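Local coordinates for protein CocE/NonD family hydrolase (Staphylococcus aureus subsp. aureus COL, PDB 3III) that probably hydrolyses ester or amide bonds as an alpha/beta hydrolase of the CocE/NonD family, related to X-Pro dipeptidyl-peptidases, though its substrate is not established, at residues 382-387 / 540-545; 414-419 / 485-490. All blocks are in the same frame, centred on the assembly; numbering follows the deposited sequence.

Contact 1 (382-387 / 540-545)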
ATOM      1  N   ALA A 382     -16.482 -28.516 -11.101  1.00 17.51           N
ATOM      2  CA  ALA A 382     -17.400 -27.413 -11.378  1.00 18.44           C
ATOM      3  C   ALA A 382     -16.792 -26.543 -12.466  1.00 19.97           C
ATOM      4  O   ALA A 382     -15.596 -26.665 -12.809  1.00 20.95           O
ATOM      5  CB  ALA A 382     -17.636 -26.593 -10.157  1.00 17.13           C
ATOM      6  N   GLN A 383     -17.609 -25.631 -12.980  1.00 19.86           N
ATOM      7  CA  GLN A 383     -17.333 -25.029 -14.268  1.00 19.15           C
ATOM      8  C   GLN A 383     -17.934 -23.635 -14.315  1.00 17.27           C
ATOM      9  O   GLN A 383     -19.008 -23.419 -13.755  1.00 17.08           O
ATOM     10  CB  GLN A 383     -17.976 -25.913 -15.284  1.00 19.83           C
ATOM     11  CG  GLN A 383     -17.500 -25.750 -16.647  1.00 22.58           C
ATOM     12  CD  GLN A 383     -18.175 -26.716 -17.590  1.00 23.20           C
ATOM     13  OE1 GLN A 383     -17.594 -27.730 -17.948  1.00 28.37           O
ATOM     14  NE2 GLN A 383     -19.402 -26.418 -17.992  1.00 24.16           N
ATOM     15  N   TYR A 384     -17.258 -22.676 -14.939  1.00 13.86           N
ATOM     16  CA  TYR A 384     -17.917 -21.410 -15.209  1.00 11.42           C
ATOM     17  C   TYR A 384     -17.363 -20.915 -16.527  1.00 10.94           C
ATOM     18  O   TYR A 384     -16.258 -21.310 -16.925  1.00  8.85           O
ATOM     19  CB  TYR A 384     -17.701 -20.398 -14.076  1.00 12.22           C
ATOM     20  CG  TYR A 384     -16.237 -20.116 -13.775  1.00 10.69           C
ATOM     21  CD1 TYR A 384     -15.527 -19.204 -14.509  1.00 10.48           C
ATOM     22  CD2 TYR A 384     -15.581 -20.769 -12.741  1.00 11.63           C
ATOM     23  CE1 TYR A 384     -14.186 -18.975 -14.263  1.00  8.61           C
ATOM     24  CE2 TYR A 384     -14.249 -20.530 -12.473  1.00  9.15           C
ATOM     25  CZ  TYR A 384     -13.557 -19.634 -13.242  1.00  8.54           C
ATOM     26  OH  TYR A 384     -12.225 -19.430 -13.012  1.00  8.42           O
ATOM     27  N   ASP A 385     -18.137 -20.100 -17.232  1.00  9.75           N
ATOM     28  CA  ASP A 385     -17.640 -19.455 -18.468  1.00 10.05           C
ATOM     29  C   ASP A 385     -16.709 -18.280 -18.053  1.00  8.02           C
ATOM     30  O   ASP A 385     -17.183 -17.298 -17.478  1.00  8.44           O
ATOM     31  CB  ASP A 385     -18.822 -18.938 -19.295  1.00  9.73           C
ATOM     32  CG  ASP A 385     -18.386 -18.235 -20.604  1.00 11.33           C
ATOM     33  OD1 ASP A 385     -17.170 -17.882 -20.806  1.00  7.70           O
ATOM     34  OD2 ASP A 385     -19.293 -18.061 -21.432  1.00  8.65           O
ATOM     35  N   SER A 386     -15.413 -18.397 -18.344  1.00  7.22           N
ATOM     36  CA  SER A 386     -14.422 -17.390 -17.984  1.00  7.31           C
ATOM     37  C   SER A 386     -14.617 -16.035 -18.669  1.00  8.22           C
ATOM     38  O   SER A 386     -14.075 -15.066 -18.208  1.00  6.81           O
ATOM     39  CB  SER A 386     -12.969 -17.890 -18.218  1.00  7.61           C
ATOM     40  OG  SER A 386     -12.687 -18.079 -19.612  1.00  7.25           O
ATOM     41  N   GLU A 387     -15.342 -15.982 -19.784  1.00  9.15           N
ATOM     42  CA  GLU A 387     -15.638 -14.732 -20.489  1.00 10.92           C
ATOM     43  C   GLU A 387     -17.004 -14.112 -20.155  1.00 12.03           C
ATOM     44  O   GLU A 387     -17.319 -13.054 -20.665  1.00 11.62           O
ATOM     45  CB  GLU A 387     -15.620 -15.004 -21.996  1.00 11.28           C
ATOM     46  CG  GLU A 387     -14.307 -15.661 -22.452  1.00 13.14           C
ATOM     47  CD  GLU A 387     -14.302 -15.960 -23.921  1.00 17.27           C
ATOM     48  OE1 GLU A 387     -14.476 -17.140 -24.293  1.00 10.18           O
ATOM     49  OE2 GLU A 387     -14.144 -14.981 -24.683  1.00 21.32           O
ATOM     50  N   GLY A 540     -13.329 -19.406 -22.915  1.00  8.98           N
ATOM     51  CA  GLY A 540     -14.177 -20.581 -22.702  1.00  9.33           C
ATOM     52  C   GLY A 540     -14.275 -20.994 -21.257  1.00  8.90           C
ATOM     53  O   GLY A 540     -14.134 -20.162 -20.365  1.00  8.82           O
HETATM   54  N   MSE A 541     -14.555 -22.275 -21.032  1.00  9.02           N
HETATM   55  CA  MSE A 541     -14.879 -22.759 -19.702  1.00  9.65           C
HETATM   56  C   MSE A 541     -13.635 -22.953 -18.874  1.00  8.59           C
HETATM   57  O   MSE A 541     -12.623 -23.399 -19.370  1.00  7.46           O
HETATM   58  CB  MSE A 541     -15.623 -24.083 -19.767  1.00 11.04           C
HETATM   59  CG  MSE A 541     -16.955 -23.990 -20.501  1.00 14.80           C
HETATM   60 SE   MSE A 541     -18.265 -22.930 -19.470  1.00 30.26          SE
HETATM   61  CE  MSE A 541     -19.245 -22.296 -21.106  1.00 22.28           C
ATOM     62  N   HIS A 542     -13.728 -22.549 -17.622  1.00  8.48           N
ATOM     63  CA  HIS A 542     -12.759 -22.910 -16.617  1.00  9.29           C
ATOM     64  C   HIS A 542     -13.361 -24.035 -15.796  1.00  9.97           C
ATOM     65  O   HIS A 542     -14.509 -23.937 -15.376  1.00 11.07           O
ATOM     66  CB  HIS A 542     -12.421 -21.751 -15.698  1.00  8.91           C
ATOM     67  CG  HIS A 542     -11.527 -20.714 -16.313  1.00  7.46           C
ATOM     68  ND1 HIS A 542     -11.015 -19.659 -15.589  1.00  6.12           N
ATOM     69  CD2 HIS A 542     -11.038 -20.589 -17.570  1.00  6.34           C
ATOM     70  CE1 HIS A 542     -10.233 -18.934 -16.380  1.00  6.88           C
ATOM     71  NE2 HIS A 542     -10.217 -19.490 -17.580  1.00  6.71           N
HETATM   72  N   MSE A 543     -12.547 -25.057 -15.541  0.50 10.44           N
HETATM   73  CA  MSE A 543     -12.888 -26.180 -14.659  0.50 11.70           C
HETATM   74  C   MSE A 543     -12.217 -26.054 -13.318  0.50 10.04           C
HETATM   75  O   MSE A 543     -11.048 -25.736 -13.275  0.50  9.61           O
HETATM   76  CB  MSE A 543     -12.337 -27.456 -15.252  0.50 12.56           C
HETATM   77  CG  MSE A 543     -12.689 -27.577 -16.672  0.50 20.22           C
HETATM   78 SE   MSE A 543     -14.436 -28.279 -16.693  0.50 37.66          SE
HETATM   79  CE  MSE A 543     -13.907 -30.168 -16.910  0.50 28.62           C
ATOM     80  N   ILE A 544     -12.940 -26.374 -12.245  1.00  9.21           N
ATOM     81  CA  ILE A 544     -12.394 -26.362 -10.873  1.00  9.37           C
ATOM     82  C   ILE A 544     -12.711 -27.724 -10.200  1.00 10.01           C
ATOM     83  O   ILE A 544     -13.860 -28.136 -10.102  1.00  9.98           O
ATOM     84  CB  ILE A 544     -13.023 -25.218 -10.008  1.00  9.71           C
ATOM     85  CG1 ILE A 544     -12.825 -23.843 -10.645  1.00 11.21           C
ATOM     86  CG2 ILE A 544     -12.432 -25.183  -8.598  1.00  7.45           C
ATOM     87  CD1 ILE A 544     -11.414 -23.519 -10.971  1.00  9.58           C
ATOM     88  N   TYR A 545     -11.675 -28.439  -9.789  1.00  9.32           N
ATOM     89  CA  TYR A 545     -11.830 -29.787  -9.284  1.00  7.67           C
ATOM     90  C   TYR A 545     -11.724 -29.808  -7.769  1.00  8.07           C
ATOM     91  O   TYR A 545     -10.867 -29.160  -7.189  1.00  7.44           O
ATOM     92  CB  TYR A 545     -10.757 -30.692  -9.888  1.00  8.24           C
ATOM     93  CG  TYR A 545     -10.795 -30.757 -11.369  1.00  4.87           C
ATOM     94  CD1 TYR A 545     -11.407 -31.814 -12.023  1.00  8.19           C
ATOM     95  CD2 TYR A 545     -10.197 -29.781 -12.124  1.00  7.13           C
ATOM     96  CE1 TYR A 545     -11.445 -31.894 -13.413  1.00  7.63           C
ATOM     97  CE2 TYR A 545     -10.226 -29.838 -13.510  1.00  8.05           C
ATOM     98  CZ  TYR A 545     -10.839 -30.880 -14.135  1.00  6.39           C
ATOM     99  OH  TYR A 545     -10.828 -30.914 -15.501  1.00  4.21           O
TER
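One face of the Y384 ring is met by H542 CB, 3.4 Å above its plane and offset toward the rim, while one face of the imidazole of H542 takes S386 CB almost over its centre, 3.3 Å from the centroid. At the imidazole edge, in plane, Y384 OH bonds to H542 ND1 over 2.9 Å, which, with S386 CB over the face, restrains the rotation of the imidazole. The two rings are oblique, their planes at 63°. With chi1 of 57°, Y384 places its ring against H542 CB and brings CE2 near I544 CG1.

On the other face of the sheet M541 CE lies 3.8 Å from D385 CB. A382 with I544, and Y384 with H542, each exchange two backbone hydrogen bonds. Past them, G540 O receives S386 N at 3.0 Å and S386 OG at 2.6 Å from opposite faces of its carbonyl plane, and E387 OE1 accepts from G540 N at 2.9 Å. D385 OD1, taking E387 N, closes an Asx turn where the strand ends.

Antiparallel strands 380-385 and 541-546 pair within the C-terminal domain. L425 of strand 424-432 packs on Y384 and H542, and strand 408-417 borders 541-546 on the side away from 380-385.

Contact 2 (414-419 / 485-490); sequences WVSTKD and SQDEIV
V415 and V490 form an antiparallel hydrogen-bonded pair: V415 N donates to V490 O at 2.9 Å, and V490 N to V415 O at 2.7 Å with an N-H...O angle of 164°. Beyond it the backbones are joined differently. A type II beta turn from S485 to E488 presents D487 N to T417 O at 3.1 Å, the donor lying 36° out of the carbonyl plane. Between these two links, water 2 accepts from T417 N at 2.9 Å and lies within hydrogen-bonding distance of E488 O and S485 O.

Among the side chains, V415 and V490 meet through their CG2 methyls, 3.8 Å apart, on the buried side. I489 CG2 reaches the edge of the W414 indole, near its plane, whereas W414 NE1 hydrogen-bonds to D551 OD1. The S416 hydroxyl sits between its backbone N and carbonyl carbon (chi1 73°); there OG reaches water 1 and Y545 OH. K418 and D487 run side by side, with K418 CG 3.2 Å from D487 OD1, but K418 NZ stays 5.8 Å from D487 OD2, so the charges are near without forming a salt bridge. Within the turn, E488 OE1 accepts from S485 N.

The antiparallel pairing of 408-417 with 490-503 starts at V415-V490, and the turn and water 2 continue the link, consistent with the jelly-roll, galactose-binding-like C-terminal domain of X-Pro dipeptidyl-peptidase relatives.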
ATOM      1  N   TRP A 414      -7.506 -26.994  -7.762  1.00  5.18           N
ATOM      2  CA  TRP A 414      -7.134 -27.774  -8.896  1.00  6.82           C
ATOM      3  C   TRP A 414      -7.964 -27.358 -10.123  1.00  7.64           C
ATOM      4  O   TRP A 414      -9.189 -27.325 -10.078  1.00  7.54           O
ATOM      5  CB  TRP A 414      -7.277 -29.268  -8.598  1.00  6.55           C
ATOM      6  CG  TRP A 414      -6.363 -29.747  -7.511  1.00  6.81           C
ATOM      7  CD1 TRP A 414      -6.538 -29.610  -6.162  1.00  7.28           C
ATOM      8  CD2 TRP A 414      -5.170 -30.509  -7.682  1.00  7.90           C
ATOM      9  NE1 TRP A 414      -5.506 -30.219  -5.494  1.00  8.34           N
ATOM     10  CE2 TRP A 414      -4.632 -30.737  -6.397  1.00  8.03           C
ATOM     11  CE3 TRP A 414      -4.452 -30.931  -8.797  1.00  8.50           C
ATOM     12  CZ2 TRP A 414      -3.464 -31.452  -6.195  1.00  8.86           C
ATOM     13  CZ3 TRP A 414      -3.264 -31.638  -8.610  1.00  9.58           C
ATOM     14  CH2 TRP A 414      -2.777 -31.882  -7.309  1.00 11.23           C
ATOM     15  N   VAL A 415      -7.282 -27.027 -11.223  1.00  8.26           N
ATOM     16  CA  VAL A 415      -7.928 -26.342 -12.324  1.00  6.92           C
ATOM     17  C   VAL A 415      -7.443 -26.899 -13.679  1.00  8.76           C
ATOM     18  O   VAL A 415      -6.317 -27.454 -13.793  1.00  8.30           O
ATOM     19  CB  VAL A 415      -7.650 -24.821 -12.262  1.00  7.74           C
ATOM     20  CG1 VAL A 415      -8.146 -24.137 -10.948  1.00  4.91           C
ATOM     21  CG2 VAL A 415      -6.155 -24.522 -12.538  1.00  3.73           C
ATOM     22  N   SER A 416      -8.300 -26.776 -14.705  1.00  8.83           N
ATOM     23  CA  SER A 416      -7.954 -27.050 -16.076  1.00  9.32           C
ATOM     24  C   SER A 416      -8.807 -26.209 -17.010  1.00 10.20           C
ATOM     25  O   SER A 416      -9.809 -25.681 -16.612  1.00  9.29           O
ATOM     26  CB  SER A 416      -8.185 -28.510 -16.447  1.00  9.71           C
ATOM     27  OG  SER A 416      -9.575 -28.774 -16.565  1.00 10.48           O
ATOM     28  N   THR A 417      -8.419 -26.160 -18.283  1.00 11.74           N
ATOM     29  CA  THR A 417      -9.116 -25.388 -19.305  1.00 12.81           C
ATOM     30  C   THR A 417      -8.934 -26.148 -20.642  1.00 13.95           C
ATOM     31  O   THR A 417      -7.984 -26.899 -20.843  1.00 13.21           O
ATOM     32  CB  THR A 417      -8.597 -23.912 -19.419  1.00 13.58           C
ATOM     33  OG1 THR A 417      -9.343 -23.203 -20.416  1.00 17.10           O
ATOM     34  CG2 THR A 417      -7.093 -23.860 -19.804  1.00 10.47           C
ATOM     35  N   LYS A 418      -9.912 -26.000 -21.515  1.00 15.45           N
ATOM     36  CA  LYS A 418      -9.899 -26.669 -22.773  1.00 16.84           C
ATOM     37  C   LYS A 418      -9.587 -25.762 -23.940  1.00 16.58           C
ATOM     38  O   LYS A 418      -8.997 -26.229 -24.926  1.00 15.86           O
ATOM     39  CB  LYS A 418     -11.244 -27.321 -23.007  1.00 17.47           C
ATOM     40  CG  LYS A 418     -11.123 -28.783 -23.086  1.00 22.50           C
ATOM     41  CD  LYS A 418     -12.496 -29.476 -23.185  1.00 26.74           C
ATOM     42  CE  LYS A 418     -13.211 -29.149 -24.487  1.00 30.83           C
ATOM     43  NZ  LYS A 418     -14.703 -29.397 -24.374  1.00 34.50           N
ATOM     44  N   ASP A 419     -10.018 -24.504 -23.869  1.00 15.78           N
ATOM     45  CA  ASP A 419      -9.982 -23.601 -25.025  1.00 16.74           C
ATOM     46  C   ASP A 419      -8.840 -22.629 -25.057  1.00 16.69           C
ATOM     47  O   ASP A 419      -8.757 -21.816 -25.986  1.00 17.40           O
ATOM     48  CB  ASP A 419     -11.249 -22.765 -25.087  1.00 17.45           C
ATOM     49  CG  ASP A 419     -12.474 -23.568 -25.403  1.00 19.89           C
ATOM     50  OD1 ASP A 419     -12.373 -24.785 -25.697  1.00 23.34           O
ATOM     51  OD2 ASP A 419     -13.555 -22.941 -25.372  1.00 24.77           O
ATOM     52  N   SER A 485      -1.826 -27.689 -21.414  1.00 12.49           N
ATOM     53  CA  SER A 485      -2.463 -28.520 -22.455  1.00 13.79           C
ATOM     54  C   SER A 485      -3.963 -28.696 -22.213  1.00 14.48           C
ATOM     55  O   SER A 485      -4.462 -28.537 -21.085  1.00 13.61           O
ATOM     56  CB  SER A 485      -1.838 -29.904 -22.512  1.00 13.83           C
ATOM     57  OG  SER A 485      -0.461 -29.820 -22.749  1.00 16.81           O
ATOM     58  N   GLN A 486      -4.699 -29.023 -23.268  1.00 14.05           N
ATOM     59  CA  GLN A 486      -6.127 -29.300 -23.077  1.00 15.46           C
ATOM     60  C   GLN A 486      -6.345 -30.302 -21.962  1.00 14.73           C
ATOM     61  O   GLN A 486      -5.745 -31.389 -21.939  1.00 12.96           O
ATOM     62  CB  GLN A 486      -6.801 -29.813 -24.353  1.00 15.74           C
ATOM     63  CG  GLN A 486      -6.921 -28.733 -25.385  1.00 18.41           C
ATOM     64  CD  GLN A 486      -7.719 -29.144 -26.568  1.00 23.79           C
ATOM     65  OE1 GLN A 486      -8.664 -29.947 -26.469  1.00 27.77           O
ATOM     66  NE2 GLN A 486      -7.331 -28.633 -27.724  1.00 26.57           N
ATOM     67  N   ASP A 487      -7.190 -29.890 -21.017  1.00 15.34           N
ATOM     68  CA  ASP A 487      -7.575 -30.718 -19.877  1.00 15.83           C
ATOM     69  C   ASP A 487      -6.430 -31.138 -18.933  1.00 15.41           C
ATOM     70  O   ASP A 487      -6.631 -32.013 -18.081  1.00 15.54           O
ATOM     71  CB  ASP A 487      -8.384 -31.919 -20.370  1.00 16.79           C
ATOM     72  CG  ASP A 487      -9.696 -31.485 -21.011  1.00 19.21           C
ATOM     73  OD1 ASP A 487     -10.273 -30.464 -20.561  1.00 20.23           O
ATOM     74  OD2 ASP A 487     -10.129 -32.111 -21.990  1.00 19.76           O
ATOM     75  N   GLU A 488      -5.255 -30.506 -19.064  1.00 13.69           N
ATOM     76  CA  GLU A 488      -4.226 -30.631 -18.047  1.00 12.61           C
ATOM     77  C   GLU A 488      -4.758 -30.009 -16.762  1.00 11.53           C
ATOM     78  O   GLU A 488      -5.000 -28.816 -16.720  1.00  9.83           O
ATOM     79  CB  GLU A 488      -2.969 -29.913 -18.469  1.00 13.37           C
ATOM     80  CG  GLU A 488      -1.765 -30.189 -17.626  1.00 12.70           C
ATOM     81  CD  GLU A 488      -0.592 -29.373 -18.099  1.00 14.61           C
ATOM     82  OE1 GLU A 488      -0.621 -28.800 -19.218  1.00 14.93           O
ATOM     83  OE2 GLU A 488       0.376 -29.308 -17.345  1.00 15.30           O
ATOM     84  N   ILE A 489      -4.948 -30.847 -15.747  1.00 10.02           N
ATOM     85  CA  ILE A 489      -5.367 -30.434 -14.437  1.00 10.20           C
ATOM     86  C   ILE A 489      -4.161 -30.106 -13.543  1.00  9.56           C
ATOM     87  O   ILE A 489      -3.315 -30.990 -13.287  1.00  9.45           O
ATOM     88  CB  ILE A 489      -6.165 -31.570 -13.761  1.00  9.30           C
ATOM     89  CG1 ILE A 489      -7.403 -31.905 -14.598  1.00 12.36           C
ATOM     90  CG2 ILE A 489      -6.576 -31.203 -12.370  1.00  9.78           C
ATOM     91  CD1 ILE A 489      -8.114 -33.208 -14.157  1.00 11.27           C
ATOM     92  N   VAL A 490      -4.080 -28.860 -13.053  1.00  9.08           N
ATOM     93  CA  VAL A 490      -2.900 -28.430 -12.264  1.00  7.85           C
ATOM     94  C   VAL A 490      -3.308 -27.824 -10.914  1.00  8.13           C
ATOM     95  O   VAL A 490      -4.454 -27.276 -10.782  1.00  8.38           O
ATOM     96  CB  VAL A 490      -2.029 -27.466 -13.068  1.00  7.59           C
ATOM     97  CG1 VAL A 490      -1.587 -28.117 -14.431  1.00  6.51           C
ATOM     98  CG2 VAL A 490      -2.766 -26.170 -13.299  1.00  4.63           C
TER
HETATM   99  O   HOH W   1     -10.369 -28.525 -19.087  0.50  2.00           O
HETATM  100  O   HOH W   2      -5.697 -27.115 -18.685  1.00  8.78           O

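In the fold
Contacts 1 and 2 share one antiparallel sheet, their centres about 10 Å apart. Strand 541-546 pairs with 380-385 in contact 1, and its next neighbour, 408-417, is joined in contact 2 to the loop leading into 490-503. Y545 N lies 2.7 Å from W414 O, a probable hydrogen bond, the bond between Y545 OH and S416 OG also spans the two contacts, and I544 CD1 packs 3.3 Å from V415 CG1. Contact 2 is nested in the chain loop that contact 1 closes. Both belong to the C-terminal non-catalytic domain, not the alpha/beta hydrolase domain where by family the active site probably lies; neither gives evidence of a direct catalytic part.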